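Long-range contact in O-phospho-L-seryl-tRNA:Cys-tRNA synthase (PDB 5X6B), which probably converts O-phosphoseryl-tRNA to cysteinyl-tRNA, using a pyridoxal phosphate cofactor: residues T119-H131 with A146-K158. Residues are numbered along the deposited sequence; the frame is centred on the assembly and turned at random.
Sequences THGAREGKFIVMH and AHYTSYVAAERAK
Lys126 sets its CG beside the backbone N (chi1 -64°) and runs fully extended, which carries its ammonium to the start of helix 148-156, where Ser150 OG, beside its own backbone N, faces it. NZ gives hydrogen bonds to Thr149 OG1 (2.9 Å) and Ser150 OG (2.7 Å), so two small hydroxyl residues hold a buried charge; His147 ND1 also hydrogen-bonds Thr149 OG1. The long Arg123 lays one guanidinium face on Thr149 CG2, while NH2 donates a hydrogen bond to Tyr148 OH (2.9 Å), which lies in the guanidinium plane. The axes of helix 122-131 and helix 148-156 cross at -38°, 8.9 Å apart at their closest, in the cofactor-binding domain of a fold-type I pyridoxal phosphate enzyme. Ala122 N and Arg123 N, in the first turn, donate hydrogen bonds to the phosphate of the pyridoxal phosphate-modified Lys255. Alanines permit close approach further along: Phe127 CB meets Ala153 CB at 4.1 Å, and unbranched Met130 lays its SD beside Ala154 CB (3.8 Å). Phe127 offers a ring face to Arg156, whose CD makes a CH-pi contact and whose guanidinium, 19° from the ring plane, adds a cation-pi interaction; NE also salt-bridges Glu289 of the second subunit.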
# COMPACT_ATOMS: atom_id res chain seq x y z
N THR B 119 -11.35 4.74 2.31
CA THR B 119 -11.00 5.80 3.24
C THR B 119 -9.56 5.64 3.72
O THR B 119 -8.90 4.65 3.41
CB THR B 119 -11.93 5.81 4.47
OG1 THR B 119 -11.82 4.55 5.16
CG2 THR B 119 -13.37 6.04 4.06
N HIS B 120 -9.08 6.62 4.48
CA HIS B 120 -7.76 6.54 5.09
C HIS B 120 -7.83 5.80 6.42
O HIS B 120 -6.93 5.92 7.25
CB HIS B 120 -7.18 7.94 5.30
CG HIS B 120 -7.03 8.74 4.04
ND1 HIS B 120 -6.31 8.28 2.95
CD2 HIS B 120 -7.48 9.96 3.70
CE1 HIS B 120 -6.34 9.19 2.00
NE2 HIS B 120 -7.05 10.22 2.42
N GLY B 121 -8.91 5.05 6.62
CA GLY B 121 -9.09 4.33 7.87
C GLY B 121 -10.49 4.45 8.45
O GLY B 121 -11.37 5.10 7.87
N ALA B 122 -10.69 3.82 9.60
CA ALA B 122 -11.99 3.85 10.28
C ALA B 122 -12.26 5.23 10.89
O ALA B 122 -13.42 5.64 11.01
CB ALA B 122 -12.04 2.76 11.35
N ARG B 123 -11.20 5.92 11.29
CA ARG B 123 -11.29 7.30 11.75
C ARG B 123 -12.06 8.16 10.75
O ARG B 123 -13.12 8.69 11.06
CB ARG B 123 -9.89 7.90 11.95
CG ARG B 123 -9.11 7.36 13.13
CD ARG B 123 -7.62 7.66 12.97
NE ARG B 123 -6.84 7.29 14.15
CZ ARG B 123 -6.32 6.08 14.36
NH1 ARG B 123 -6.51 5.11 13.47
NH2 ARG B 123 -5.62 5.84 15.45
N GLU B 124 -11.50 8.26 9.55
CA GLU B 124 -12.05 9.13 8.51
C GLU B 124 -13.46 8.73 8.12
O GLU B 124 -14.29 9.58 7.81
CB GLU B 124 -11.14 9.11 7.27
CG GLU B 124 -9.75 9.71 7.50
CD GLU B 124 -9.76 11.24 7.59
OE1 GLU B 124 -10.85 11.85 7.47
OE2 GLU B 124 -8.68 11.83 7.78
N GLY B 125 -13.74 7.43 8.15
CA GLY B 125 -15.07 6.93 7.83
C GLY B 125 -16.11 7.43 8.81
O GLY B 125 -17.23 7.77 8.43
N LYS B 126 -15.73 7.49 10.09
CA LYS B 126 -16.62 7.99 11.12
C LYS B 126 -16.84 9.48 10.93
O LYS B 126 -17.98 9.96 10.92
CB LYS B 126 -16.05 7.75 12.52
CG LYS B 126 -15.89 6.30 12.92
CD LYS B 126 -15.15 6.24 14.24
CE LYS B 126 -14.83 4.83 14.65
NZ LYS B 126 -14.01 4.84 15.90
N PHE B 127 -15.74 10.21 10.78
CA PHE B 127 -15.80 11.65 10.61
C PHE B 127 -16.65 12.03 9.41
O PHE B 127 -17.40 13.00 9.46
CB PHE B 127 -14.40 12.24 10.46
CG PHE B 127 -14.41 13.72 10.18
CD1 PHE B 127 -14.85 14.61 11.14
CD2 PHE B 127 -13.98 14.20 8.96
CE1 PHE B 127 -14.87 15.97 10.89
CE2 PHE B 127 -14.00 15.56 8.70
CZ PHE B 127 -14.44 16.45 9.67
N ILE B 128 -16.53 11.25 8.34
CA ILE B 128 -17.29 11.51 7.12
C ILE B 128 -18.79 11.46 7.36
O ILE B 128 -19.51 12.39 6.98
CB ILE B 128 -16.92 10.52 6.00
CG1 ILE B 128 -15.58 10.92 5.38
CG2 ILE B 128 -17.99 10.50 4.92
CD1 ILE B 128 -15.02 9.88 4.45
N VAL B 129 -19.27 10.40 8.00
CA VAL B 129 -20.71 10.28 8.23
C VAL B 129 -21.17 11.28 9.30
O VAL B 129 -22.28 11.79 9.24
CB VAL B 129 -21.12 8.85 8.64
CG1 VAL B 129 -20.79 7.86 7.54
CG2 VAL B 129 -20.46 8.43 9.95
N MET B 130 -20.30 11.58 10.27
CA MET B 130 -20.61 12.56 11.29
C MET B 130 -20.70 13.95 10.68
O MET B 130 -21.38 14.83 11.21
CB MET B 130 -19.55 12.56 12.39
CG MET B 130 -19.66 11.42 13.38
SD MET B 130 -18.41 11.58 14.66
CE MET B 130 -18.67 10.07 15.59
N HIS B 131 -20.02 14.14 9.56
CA HIS B 131 -19.91 15.46 8.94
C HIS B 131 -20.97 15.66 7.87
O HIS B 131 -21.40 16.79 7.61
CB HIS B 131 -18.51 15.64 8.34
CG HIS B 131 -18.25 17.02 7.83
ND1 HIS B 131 -18.49 17.38 6.52
CD2 HIS B 131 -17.75 18.12 8.44
CE1 HIS B 131 -18.16 18.65 6.35
NE2 HIS B 131 -17.71 19.12 7.50
N ALA B 146 -16.19 2.76 23.49
CA ALA B 146 -15.85 3.27 22.17
C ALA B 146 -14.40 3.72 22.07
O ALA B 146 -13.82 4.23 23.04
CB ALA B 146 -16.79 4.42 21.80
N HIS B 147 -13.83 3.52 20.89
CA HIS B 147 -12.46 3.94 20.59
C HIS B 147 -12.36 5.46 20.62
O HIS B 147 -13.28 6.15 20.20
CB HIS B 147 -12.03 3.39 19.23
CG HIS B 147 -10.56 3.46 18.99
ND1 HIS B 147 -9.98 4.42 18.20
CD2 HIS B 147 -9.54 2.68 19.43
CE1 HIS B 147 -8.67 4.24 18.16
NE2 HIS B 147 -8.38 3.19 18.91
N TYR B 148 -11.23 5.97 21.10
CA TYR B 148 -11.04 7.41 21.29
C TYR B 148 -11.32 8.20 20.01
O TYR B 148 -11.74 9.35 20.06
CB TYR B 148 -9.63 7.71 21.80
CG TYR B 148 -8.52 7.61 20.76
CD1 TYR B 148 -8.20 8.69 19.93
CD2 TYR B 148 -7.77 6.45 20.63
CE1 TYR B 148 -7.19 8.60 19.00
CE2 TYR B 148 -6.75 6.36 19.70
CZ TYR B 148 -6.47 7.43 18.88
OH TYR B 148 -5.46 7.35 17.95
N THR B 149 -11.09 7.57 18.86
CA THR B 149 -11.32 8.24 17.58
C THR B 149 -12.79 8.51 17.33
O THR B 149 -13.13 9.36 16.51
CB THR B 149 -10.75 7.41 16.41
OG1 THR B 149 -11.41 6.14 16.36
CG2 THR B 149 -9.26 7.21 16.59
N SER B 150 -13.67 7.79 18.02
CA SER B 150 -15.10 8.08 17.90
C SER B 150 -15.41 9.40 18.60
O SER B 150 -16.22 10.20 18.12
CB SER B 150 -15.93 6.95 18.50
OG SER B 150 -15.82 5.77 17.72
N TYR B 151 -14.73 9.64 19.72
CA TYR B 151 -14.86 10.89 20.45
C TYR B 151 -14.22 12.05 19.70
O TYR B 151 -14.82 13.12 19.56
CB TYR B 151 -14.23 10.76 21.84
CG TYR B 151 -14.89 9.71 22.70
CD1 TYR B 151 -16.02 10.02 23.46
CD2 TYR B 151 -14.40 8.41 22.75
CE1 TYR B 151 -16.63 9.06 24.24
CE2 TYR B 151 -15.01 7.44 23.54
CZ TYR B 151 -16.13 7.78 24.28
OH TYR B 151 -16.74 6.82 25.06
N VAL B 152 -13.00 11.84 19.22
CA VAL B 152 -12.25 12.89 18.54
C VAL B 152 -12.91 13.28 17.22
O VAL B 152 -12.94 14.46 16.87
CB VAL B 152 -10.79 12.46 18.30
CG1 VAL B 152 -10.00 13.57 17.61
CG2 VAL B 152 -10.13 12.08 19.61
N ALA B 153 -13.46 12.31 16.51
CA ALA B 153 -14.13 12.59 15.24
C ALA B 153 -15.41 13.38 15.48
O ALA B 153 -15.79 14.22 14.67
CB ALA B 153 -14.42 11.31 14.48
N ALA B 154 -16.09 13.09 16.59
CA ALA B 154 -17.31 13.80 16.95
C ALA B 154 -17.01 15.26 17.27
O ALA B 154 -17.71 16.17 16.81
CB ALA B 154 -18.00 13.13 18.11
N GLU B 155 -15.97 15.47 18.07
CA GLU B 155 -15.54 16.82 18.41
C GLU B 155 -15.14 17.58 17.14
O GLU B 155 -15.40 18.78 17.03
CB GLU B 155 -14.37 16.76 19.40
CG GLU B 155 -14.00 18.10 20.01
CD GLU B 155 -13.06 17.96 21.19
OE1 GLU B 155 -12.85 16.82 21.66
OE2 GLU B 155 -12.53 18.99 21.67
N ARG B 156 -14.54 16.88 16.18
CA ARG B 156 -14.15 17.52 14.93
C ARG B 156 -15.37 17.85 14.09
O ARG B 156 -15.39 18.85 13.37
CB ARG B 156 -13.20 16.63 14.13
CG ARG B 156 -12.48 17.38 13.03
CD ARG B 156 -11.57 16.49 12.19
NE ARG B 156 -10.78 17.28 11.25
CZ ARG B 156 -10.04 16.77 10.27
NH1 ARG B 156 -9.99 15.46 10.09
NH2 ARG B 156 -9.35 17.57 9.47
N ALA B 157 -16.40 17.02 14.17
CA ALA B 157 -17.64 17.27 13.44
C ALA B 157 -18.54 18.19 14.26
O ALA B 157 -19.71 18.40 13.91
CB ALA B 157 -18.35 15.98 13.11
N LYS B 158 -17.99 18.73 15.35
CA LYS B 158 -18.71 19.63 16.24
C LYS B 158 -20.03 19.01 16.68
O LYS B 158 -21.09 19.62 16.58
CB LYS B 158 -18.95 20.98 15.55
CG LYS B 158 -17.67 21.71 15.20
CD LYS B 158 -17.96 23.01 14.48
CE LYS B 158 -16.70 23.85 14.33
NZ LYS B 158 -15.63 23.13 13.58